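Local coordinates for protein CDP-glucose 4,6-dehydratase (PDB 1WVG) that catalyses the NAD(+)-dependent conversion of CDP-D-glucose to CDP-4-dehydro-6-deoxy-D-glucose and water, an early step in making a dideoxy sugar for the lipopolysaccharide O-antigen, at residues Phe85-Gln90 against Val128-Asp133; Lys102-Asn107 against Tyr157-Gly162. All blocks are in the same frame, centred on the assembly; numbering follows the deposited sequence.

Contact 1 (Phe85-Gln90 against Val128-Asp133); sequences FHMAAQ and VNITSD. With APR (adenosine-5-diphosphoribose), chain C; CXY (cytidine-5'-diphospho-beta-D-xylose), chain D.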
loop_
_atom_site.group_PDB
_atom_site.type_symbol
_atom_site.label_atom_id
_atom_site.label_comp_id
_atom_site.label_asym_id
_atom_site.label_seq_id
_atom_site.Cartn_x
_atom_site.Cartn_y
_atom_site.Cartn_z
ATOM N N PHE A 85 -29.216 5.215 15.253
ATOM C CA PHE A 85 -27.853 5.207 15.728
ATOM C C PHE A 85 -27.602 3.822 16.282
ATOM O O PHE A 85 -28.238 3.431 17.246
ATOM C CB PHE A 85 -27.603 6.234 16.835
ATOM C CG PHE A 85 -27.644 7.658 16.320
ATOM C CD1 PHE A 85 -28.817 8.413 16.386
ATOM C CD2 PHE A 85 -26.502 8.255 15.778
ATOM C CE1 PHE A 85 -28.832 9.727 15.919
ATOM C CE2 PHE A 85 -26.509 9.562 15.286
ATOM C CZ PHE A 85 -27.685 10.307 15.374
ATOM N N HIS A 86 -26.721 3.054 15.671
ATOM C CA HIS A 86 -26.455 1.725 16.173
ATOM C C HIS A 86 -25.224 1.718 17.065
ATOM O O HIS A 86 -24.127 1.734 16.536
ATOM C CB HIS A 86 -26.176 0.784 14.984
ATOM C CG HIS A 86 -25.795 -0.608 15.390
ATOM N ND1 HIS A 86 -26.535 -1.325 16.336
ATOM C CD2 HIS A 86 -24.752 -1.397 14.984
ATOM C CE1 HIS A 86 -25.955 -2.521 16.461
ATOM N NE2 HIS A 86 -24.875 -2.590 15.670
ATOM N N MET A 87 -25.404 1.700 18.407
ATOM C CA MET A 87 -24.312 1.718 19.388
ATOM C C MET A 87 -24.252 0.548 20.363
ATOM O O MET A 87 -23.394 0.540 21.240
ATOM C CB MET A 87 -24.356 2.968 20.260
ATOM C CG MET A 87 -24.212 4.233 19.438
ATOM S SD MET A 87 -23.887 5.710 20.451
ATOM C CE MET A 87 -25.582 6.301 20.652
ATOM N N ALA A 88 -25.153 -0.419 20.252
ATOM C CA ALA A 88 -25.110 -1.517 21.195
ATOM C C ALA A 88 -23.903 -2.384 20.918
ATOM O O ALA A 88 -23.682 -2.744 19.765
ATOM C CB ALA A 88 -26.374 -2.357 21.093
ATOM N N ALA A 89 -23.127 -2.720 21.938
ATOM C CA ALA A 89 -21.960 -3.563 21.751
ATOM C C ALA A 89 -21.366 -3.943 23.113
ATOM O O ALA A 89 -21.657 -3.289 24.128
ATOM C CB ALA A 89 -20.887 -2.781 20.993
ATOM N N GLN A 90 -20.552 -5.022 23.067
ATOM C CA GLN A 90 -19.716 -5.524 24.132
ATOM C C GLN A 90 -18.459 -4.717 23.744
ATOM O O GLN A 90 -17.767 -5.071 22.754
ATOM C CB GLN A 90 -19.549 -7.048 23.975
ATOM C CG GLN A 90 -18.731 -7.691 25.118
ATOM C CD GLN A 90 -17.395 -6.999 25.403
ATOM O OE1 GLN A 90 -17.376 -5.998 26.098
ATOM N NE2 GLN A 90 -16.255 -7.524 24.927
ATOM N N VAL A 128 -26.482 5.686 11.216
ATOM C CA VAL A 128 -25.159 5.979 11.746
ATOM C C VAL A 128 -24.653 4.778 12.529
ATOM O O VAL A 128 -25.055 4.548 13.667
ATOM C CB VAL A 128 -25.100 7.238 12.593
ATOM C CG1 VAL A 128 -23.666 7.456 13.054
ATOM C CG2 VAL A 128 -25.579 8.442 11.763
ATOM N N ASN A 129 -23.772 3.990 11.899
ATOM C CA ASN A 129 -23.204 2.797 12.510
ATOM C C ASN A 129 -21.922 3.112 13.304
ATOM O O ASN A 129 -20.877 3.422 12.759
ATOM C CB ASN A 129 -23.035 1.664 11.457
ATOM C CG ASN A 129 -22.246 0.449 11.945
ATOM O OD1 ASN A 129 -22.489 -0.007 13.054
ATOM N ND2 ASN A 129 -21.295 -0.079 11.156
ATOM N N ILE A 130 -21.998 3.040 14.618
ATOM C CA ILE A 130 -20.856 3.296 15.450
ATOM C C ILE A 130 -19.935 2.091 15.539
ATOM O O ILE A 130 -20.306 1.026 16.049
ATOM C CB ILE A 130 -21.269 3.644 16.874
ATOM C CG1 ILE A 130 -21.749 5.092 16.930
ATOM C CG2 ILE A 130 -20.033 3.455 17.764
ATOM C CD1 ILE A 130 -23.000 5.325 16.127
ATOM N N THR A 131 -18.706 2.239 15.047
ATOM C CA THR A 131 -17.786 1.121 15.129
ATOM C C THR A 131 -16.773 1.399 16.241
ATOM O O THR A 131 -17.133 1.491 17.416
ATOM C CB THR A 131 -17.196 0.667 13.765
ATOM O OG1 THR A 131 -16.433 1.722 13.199
ATOM C CG2 THR A 131 -18.320 0.291 12.814
ATOM N N SER A 132 -15.519 1.614 15.897
ATOM C CA SER A 132 -14.510 1.896 16.910
ATOM C C SER A 132 -13.201 2.316 16.266
ATOM O O SER A 132 -12.894 1.957 15.108
ATOM C CB SER A 132 -14.233 0.553 17.574
ATOM O OG SER A 132 -13.130 0.599 18.464
ATOM N N ASP A 133 -12.394 3.002 17.049
ATOM C CA ASP A 133 -11.059 3.376 16.590
ATOM C C ASP A 133 -10.201 2.096 16.454
ATOM O O ASP A 133 -9.180 2.066 15.772
ATOM C CB ASP A 133 -10.399 4.464 17.476
ATOM C CG ASP A 133 -10.218 4.175 18.962
ATOM O OD1 ASP A 133 -9.792 5.014 19.758
ATOM O OD2 ASP A 133 -10.483 2.942 19.324
HETATM N N1 APR C . -28.092 -6.278 23.010
HETATM C C2 APR C . -28.437 -4.981 23.191
HETATM N N3 APR C . -27.741 -4.021 23.720
HETATM C C4 APR C . -26.511 -4.439 24.087
HETATM C C5 APR C . -25.992 -5.689 23.957
HETATM C C6 APR C . -26.851 -6.681 23.394
HETATM N N6 APR C . -26.543 -7.964 23.139
HETATM N N7 APR C . -24.686 -5.728 24.427
HETATM C C8 APR C . -24.450 -4.495 24.849
HETATM N N9 APR C . -25.522 -3.678 24.663
HETATM C "C1'" APR C . -25.678 -2.274 25.001
HETATM C "C2'" APR C . -25.573 -2.058 26.486
HETATM O "O2'" APR C . -26.784 -2.477 27.131
HETATM C "C3'" APR C . -25.374 -0.541 26.493
HETATM O "O3'" APR C . -26.543 0.266 26.282
HETATM O "O4'" APR C . -24.592 -1.567 24.494
HETATM C "C4'" APR C . -24.384 -0.408 25.304
HETATM C "C5'" APR C . -22.934 -0.468 25.681
HETATM O "O5'" APR C . -22.630 0.742 26.418
HETATM P PA APR C . -21.273 0.888 27.307
HETATM O O1A APR C . -20.776 -0.444 27.850
HETATM O O2A APR C . -21.440 2.119 28.227
HETATM O O3A APR C . -20.231 1.276 26.191
HETATM P PB APR C . -20.059 2.720 25.462
HETATM O O1B APR C . -18.760 3.294 25.975
HETATM O O2B APR C . -21.327 3.551 25.527
HETATM O O5D APR C . -19.981 2.235 23.947
HETATM C C5D APR C . -21.024 2.654 23.052
HETATM O O4D APR C . -19.500 3.068 21.140
HETATM O O1D APR C . -17.185 2.882 21.427
HETATM C C1D APR C . -18.388 2.253 20.900
HETATM O O2D APR C . -18.081 -0.173 21.060
HETATM C C2D APR C . -18.657 0.991 21.684
HETATM O O3D APR C . -20.405 0.274 20.231
HETATM C C3D APR C . -20.157 0.826 21.522
HETATM C C4D APR C . -20.611 2.261 21.652
HETATM O O1B CXY D . -8.467 1.809 24.459
HETATM P PB CXY D . -9.453 0.966 25.243
HETATM O O2B CXY D . -8.992 -0.446 25.493
HETATM O "O1'" CXY D . -10.900 0.950 24.461
HETATM O O3A CXY D . -9.547 1.880 26.485
HETATM P PA CXY D . -9.022 1.686 28.033
HETATM O O1A CXY D . -9.501 2.898 28.750
HETATM O O2A CXY D . -9.503 0.409 28.601
HETATM O O5D CXY D . -7.444 1.621 27.826
HETATM C C5D CXY D . -6.752 2.845 27.549
HETATM C C4D CXY D . -5.275 2.621 27.767
HETATM O O4D CXY D . -5.001 2.836 29.174
HETATM C C3D CXY D . -4.699 1.257 27.388
HETATM O O3D CXY D . -3.322 1.270 26.866
HETATM C C2D CXY D . -4.794 0.586 28.770
HETATM O O2D CXY D . -3.876 -0.510 28.810
HETATM C C1D CXY D . -4.323 1.716 29.656
HETATM N N1 CXY D . -4.675 1.545 31.069
HETATM C C6 CXY D . -6.004 1.465 31.452
HETATM C C5 CXY D . -6.373 1.333 32.702
HETATM C C4 CXY D . -5.415 1.243 33.749
HETATM N N3 CXY D . -4.086 1.345 33.307
HETATM C C2 CXY D . -3.655 1.486 31.998
HETATM N N4 CXY D . -5.662 1.087 34.940
HETATM O O2 CXY D . -2.462 1.545 31.679
HETATM C "C1'" CXY D . -11.728 2.054 24.782
HETATM C "C2'" CXY D . -13.134 1.513 24.859
HETATM C "C3'" CXY D . -13.457 0.956 23.486
HETATM C "C4'" CXY D . -13.350 2.056 22.429
HETATM C "C5'" CXY D . -11.961 2.678 22.474
HETATM O "O2'" CXY D . -13.246 0.445 25.824
HETATM O "O3'" CXY D . -14.820 0.491 23.469
HETATM O "O4'" CXY D . -13.630 1.522 21.137
HETATM O "O5'" CXY D . -11.650 3.129 23.796
HETATM O O HOH W 1 -21.952 -0.701 17.888
#
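His-86 binds the neighbouring strand through both its backbone N and its backbone O: N donates to Val-128 O at 3.0 Å and O accepts from Ile-130 N at 3.1 Å. This is parallel pairing, Phe-85 beside Val-128 and His-86 beside Asn-129. On one face of the sheet the Phe-85 ring lies alongside Val-128, with CD2 3.6 Å from Val-128 CB. On the other face, His-86 and Asn-129 run side by side. Both have CG anti to the backbone N (chi1 176° and 171°), which carries ring and amide the same way and brings Asn-129 OD1 to the ring edge, 3.3 Å from His-86 CD2. Farther along, Met-87 CG packs on Ile-130 CG1 at 3.6 Å.

Beyond Ile-130 the chains part, and both turn to the bound nucleotide. One water lies within hydrogen-bonding distance of Ala-88 O, Ile-130 O and O3D of the bound adenosine-5-diphosphoribose (APR), and with two protons it can donate to two of them at a time. Ala-89 N binds APR O4' at 3.2 Å. Ile-130 CG2 touches the second ribose at O4D, and Ser-132 OG lies 2.9 Å from O4' of the CDP-xylose.

The second shell fixes the polar ends. Thr-15 and Thr-111 hold the two ring nitrogens of His-86, Ser-190 takes Asn-129 ND2, and helices 20-31 and 236-251 pack against Phe-85.

Buried strand ends thus pass from pairing with each other to offering backbone groups to the cofactor fragment, the usual chemistry at the C-terminal edge of a Rossmann sheet, with the sugar nucleotide reached just beyond.

Contact 2 (Lys102-Asn107 against Tyr157-Gly162); sequences KTYSTN and YSNSKG. With APR (adenosine-5-diphosphoribose), chain C; CXY (cytidine-5'-diphospho-beta-D-xylose), chain D.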
loop_
_atom_site.group_PDB
_atom_site.type_symbol
_atom_site.label_atom_id
_atom_site.label_comp_id
_atom_site.label_asym_id
_atom_site.label_seq_id
_atom_site.Cartn_x
_atom_site.Cartn_y
_atom_site.Cartn_z
ATOM N N LYS A 102 -19.443 -14.140 22.765
ATOM C CA LYS A 102 -20.447 -13.136 23.009
ATOM C C LYS A 102 -20.047 -11.821 22.333
ATOM O O LYS A 102 -20.891 -10.989 21.936
ATOM C CB LYS A 102 -20.489 -12.899 24.507
ATOM C CG LYS A 102 -21.705 -12.120 24.967
ATOM C CD LYS A 102 -21.504 -10.624 25.202
ATOM C CE LYS A 102 -22.798 -9.861 24.886
ATOM N NZ LYS A 102 -22.822 -8.405 25.140
ATOM N N THR A 103 -18.736 -11.598 22.238
ATOM C CA THR A 103 -18.268 -10.364 21.637
ATOM C C THR A 103 -18.590 -10.312 20.144
ATOM O O THR A 103 -19.163 -9.351 19.633
ATOM C CB THR A 103 -16.780 -10.142 21.911
ATOM O OG1 THR A 103 -16.554 -10.025 23.300
ATOM C CG2 THR A 103 -16.305 -8.859 21.227
ATOM N N TYR A 104 -18.276 -11.380 19.450
ATOM C CA TYR A 104 -18.557 -11.439 18.043
ATOM C C TYR A 104 -20.039 -11.463 17.709
ATOM O O TYR A 104 -20.522 -10.768 16.784
ATOM C CB TYR A 104 -17.858 -12.659 17.440
ATOM C CG TYR A 104 -16.406 -12.413 17.088
ATOM C CD1 TYR A 104 -15.396 -12.938 17.900
ATOM C CD2 TYR A 104 -16.035 -11.701 15.936
ATOM C CE1 TYR A 104 -14.050 -12.754 17.572
ATOM C CE2 TYR A 104 -14.693 -11.519 15.586
ATOM C CZ TYR A 104 -13.700 -12.048 16.415
ATOM O OH TYR A 104 -12.369 -11.892 16.102
ATOM N N SER A 105 -20.786 -12.288 18.448
ATOM C CA SER A 105 -22.230 -12.352 18.194
ATOM C C SER A 105 -22.859 -10.982 18.412
ATOM O O SER A 105 -23.670 -10.489 17.608
ATOM C CB SER A 105 -22.983 -13.397 19.036
ATOM O OG SER A 105 -22.783 -13.119 20.413
ATOM N N THR A 106 -22.486 -10.366 19.535
ATOM C CA THR A 106 -23.052 -9.067 19.790
ATOM C C THR A 106 -22.684 -8.031 18.723
ATOM O O THR A 106 -23.536 -7.368 18.129
ATOM C CB THR A 106 -22.669 -8.493 21.175
ATOM O OG1 THR A 106 -23.140 -9.362 22.174
ATOM C CG2 THR A 106 -23.318 -7.114 21.391
ATOM N N ASN A 107 -21.383 -7.861 18.540
ATOM C CA ASN A 107 -20.880 -6.831 17.654
ATOM C C ASN A 107 -21.111 -7.084 16.187
ATOM O O ASN A 107 -21.517 -6.201 15.428
ATOM C CB ASN A 107 -19.408 -6.522 17.993
ATOM C CG ASN A 107 -19.303 -6.060 19.446
ATOM O OD1 ASN A 107 -20.315 -5.764 20.117
ATOM N ND2 ASN A 107 -18.072 -5.948 19.941
ATOM N N TYR A 157 -12.447 -8.024 20.520
ATOM C CA TYR A 157 -13.208 -6.780 20.458
ATOM C C TYR A 157 -12.784 -5.945 19.226
ATOM O O TYR A 157 -13.597 -5.620 18.360
ATOM C CB TYR A 157 -13.035 -5.951 21.731
ATOM C CG TYR A 157 -13.600 -4.595 21.452
ATOM C CD1 TYR A 157 -14.977 -4.438 21.299
ATOM C CD2 TYR A 157 -12.776 -3.474 21.335
ATOM C CE1 TYR A 157 -15.520 -3.175 21.069
ATOM C CE2 TYR A 157 -13.299 -2.207 21.072
ATOM C CZ TYR A 157 -14.685 -2.066 20.927
ATOM O OH TYR A 157 -15.242 -0.832 20.681
ATOM N N SER A 158 -11.484 -5.631 19.136
ATOM C CA SER A 158 -10.966 -4.866 18.010
ATOM C C SER A 158 -11.408 -5.462 16.709
ATOM O O SER A 158 -11.965 -4.782 15.853
ATOM C CB SER A 158 -9.469 -4.948 17.990
ATOM O OG SER A 158 -9.056 -4.280 19.154
ATOM N N ASN A 159 -11.097 -6.750 16.580
ATOM C CA ASN A 159 -11.410 -7.534 15.398
ATOM C C ASN A 159 -12.913 -7.597 15.081
ATOM O O ASN A 159 -13.307 -7.599 13.915
ATOM C CB ASN A 159 -10.764 -8.932 15.526
ATOM C CG ASN A 159 -10.820 -9.699 14.231
ATOM O OD1 ASN A 159 -11.791 -10.396 13.953
ATOM N ND2 ASN A 159 -9.783 -9.552 13.407
ATOM N N SER A 160 -13.773 -7.617 16.118
ATOM C CA SER A 160 -15.213 -7.654 15.878
ATOM C C SER A 160 -15.706 -6.356 15.199
ATOM O O SER A 160 -16.680 -6.345 14.445
ATOM C CB SER A 160 -15.967 -8.016 17.158
ATOM O OG SER A 160 -15.849 -6.939 18.080
ATOM N N LYS A 161 -15.020 -5.236 15.496
ATOM C CA LYS A 161 -15.312 -3.872 14.952
ATOM C C LYS A 161 -14.867 -3.737 13.481
ATOM O O LYS A 161 -15.483 -3.076 12.607
ATOM C CB LYS A 161 -14.679 -2.818 15.852
ATOM C CG LYS A 161 -15.392 -2.783 17.183
ATOM C CD LYS A 161 -16.834 -2.337 17.001
ATOM C CE LYS A 161 -17.550 -2.253 18.323
ATOM N NZ LYS A 161 -18.580 -1.216 18.312
ATOM N N GLY A 162 -13.752 -4.424 13.232
ATOM C CA GLY A 162 -13.159 -4.578 11.923
ATOM C C GLY A 162 -14.217 -5.280 11.086
ATOM O O GLY A 162 -14.593 -4.807 10.028
HETATM N N1 APR C . -28.092 -6.278 23.010
HETATM C C2 APR C . -28.437 -4.981 23.191
HETATM N N3 APR C . -27.741 -4.021 23.720
HETATM C C4 APR C . -26.511 -4.439 24.087
HETATM C C5 APR C . -25.992 -5.689 23.957
HETATM C C6 APR C . -26.851 -6.681 23.394
HETATM N N6 APR C . -26.543 -7.964 23.139
HETATM N N7 APR C . -24.686 -5.728 24.427
HETATM C C8 APR C . -24.450 -4.495 24.849
HETATM N N9 APR C . -25.522 -3.678 24.663
HETATM C "C1'" APR C . -25.678 -2.274 25.001
HETATM C "C2'" APR C . -25.573 -2.058 26.486
HETATM O "O2'" APR C . -26.784 -2.477 27.131
HETATM C "C3'" APR C . -25.374 -0.541 26.493
HETATM O "O3'" APR C . -26.543 0.266 26.282
HETATM O "O4'" APR C . -24.592 -1.567 24.494
HETATM C "C4'" APR C . -24.384 -0.408 25.304
HETATM C "C5'" APR C . -22.934 -0.468 25.681
HETATM O "O5'" APR C . -22.630 0.742 26.418
HETATM P PA APR C . -21.273 0.888 27.307
HETATM O O1A APR C . -20.776 -0.444 27.850
HETATM O O2A APR C . -21.440 2.119 28.227
HETATM O O3A APR C . -20.231 1.276 26.191
HETATM P PB APR C . -20.059 2.720 25.462
HETATM O O1B APR C . -18.760 3.294 25.975
HETATM O O2B APR C . -21.327 3.551 25.527
HETATM O O5D APR C . -19.981 2.235 23.947
HETATM C C5D APR C . -21.024 2.654 23.052
HETATM O O4D APR C . -19.500 3.068 21.140
HETATM O O1D APR C . -17.185 2.882 21.427
HETATM C C1D APR C . -18.388 2.253 20.900
HETATM O O2D APR C . -18.081 -0.173 21.060
HETATM C C2D APR C . -18.657 0.991 21.684
HETATM O O3D APR C . -20.405 0.274 20.231
HETATM C C3D APR C . -20.157 0.826 21.522
HETATM C C4D APR C . -20.611 2.261 21.652
HETATM O O1B CXY D . -8.467 1.809 24.459
HETATM P PB CXY D . -9.453 0.966 25.243
HETATM O O2B CXY D . -8.992 -0.446 25.493
HETATM O "O1'" CXY D . -10.900 0.950 24.461
HETATM O O3A CXY D . -9.547 1.880 26.485
HETATM P PA CXY D . -9.022 1.686 28.033
HETATM O O1A CXY D . -9.501 2.898 28.750
HETATM O O2A CXY D . -9.503 0.409 28.601
HETATM O O5D CXY D . -7.444 1.621 27.826
HETATM C C5D CXY D . -6.752 2.845 27.549
HETATM C C4D CXY D . -5.275 2.621 27.767
HETATM O O4D CXY D . -5.001 2.836 29.174
HETATM C C3D CXY D . -4.699 1.257 27.388
HETATM O O3D CXY D . -3.322 1.270 26.866
HETATM C C2D CXY D . -4.794 0.586 28.770
HETATM O O2D CXY D . -3.876 -0.510 28.810
HETATM C C1D CXY D . -4.323 1.716 29.656
HETATM N N1 CXY D . -4.675 1.545 31.069
HETATM C C6 CXY D . -6.004 1.465 31.452
HETATM C C5 CXY D . -6.373 1.333 32.702
HETATM C C4 CXY D . -5.415 1.243 33.749
HETATM N N3 CXY D . -4.086 1.345 33.307
HETATM C C2 CXY D . -3.655 1.486 31.998
HETATM N N4 CXY D . -5.662 1.087 34.940
HETATM O O2 CXY D . -2.462 1.545 31.679
HETATM C "C1'" CXY D . -11.728 2.054 24.782
HETATM C "C2'" CXY D . -13.134 1.513 24.859
HETATM C "C3'" CXY D . -13.457 0.956 23.486
HETATM C "C4'" CXY D . -13.350 2.056 22.429
HETATM C "C5'" CXY D . -11.961 2.678 22.474
HETATM O "O2'" CXY D . -13.246 0.445 25.824
HETATM O "O3'" CXY D . -14.820 0.491 23.469
HETATM O "O4'" CXY D . -13.630 1.522 21.137
HETATM O "O5'" CXY D . -11.650 3.129 23.796
#
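Asn-107 and Ser-160 meet where the two helices come together: ND2 of Asn-107 donates to Ser-160 OG at 3.1 Å, nearly straight (171°) and in the plane of its amide. Ser-160 holds OG between its backbone N and carbonyl carbon (chi1 69°), and from there the hydroxyl donates back to Tyr-157 O at 2.6 Å. The hydroxyl thus accepts from one helix and donates within its own. Asn-107 ND2 also binds Gln-90 O, which ties the amide to the nucleotide-binding loop, and it sits near the edge of the Tyr-157 ring with the two planes almost perpendicular.

One turn earlier, Thr-103 sets its methyl CG2 against both Ser-160 OG and Tyr-157 CA. Tyr-104 reaches past Ser-160 along the flank of the second helix, its CD2 3.9 Å from Ser-160 CB, until OH donates to Asn-159 OD1 at 2.7 Å from above the carbonyl plane; Ala-170 of the second subunit packs against both residues.

With CG anti to its backbone N (chi1 168°), Tyr-157 places OH 2.9 Å from both APR O2D and O4' of the CDP-xylose. The Lys-161 chain bends so that NZ donates to APR O2D and O3D, and also to Thr-131 O.

Tyr and Lys four residues apart on one helix form the YxxxK motif of short-chain dehydrogenases/reductases, here with the tyrosine bridging cofactor fragment and sugar and the lysine on the ribose, backed by the neighbouring helix.

In the fold
Following the chain from the N terminus, strand 83-86 runs into the loop at 87-90, and helix 100-121 then carries the chain back to strand 126-130. Contact 1 closes this crossover by pairing the two strands inside the parallel sheet. From strand 126-130 the chain goes on to helix 156-175, which contact 2 lays beside helix 100-121. The segments alternate along the sequence, so the two closures cross. Their centres are about 11 Å apart, and Gln-90 joins them directly, its side-chain NE2 bonded to Thr-103 OG1. The C-terminal ends of two inner strands and the helix pair thus meet at the cofactor fragment, with the sugar of the CDP-xylose reached from both.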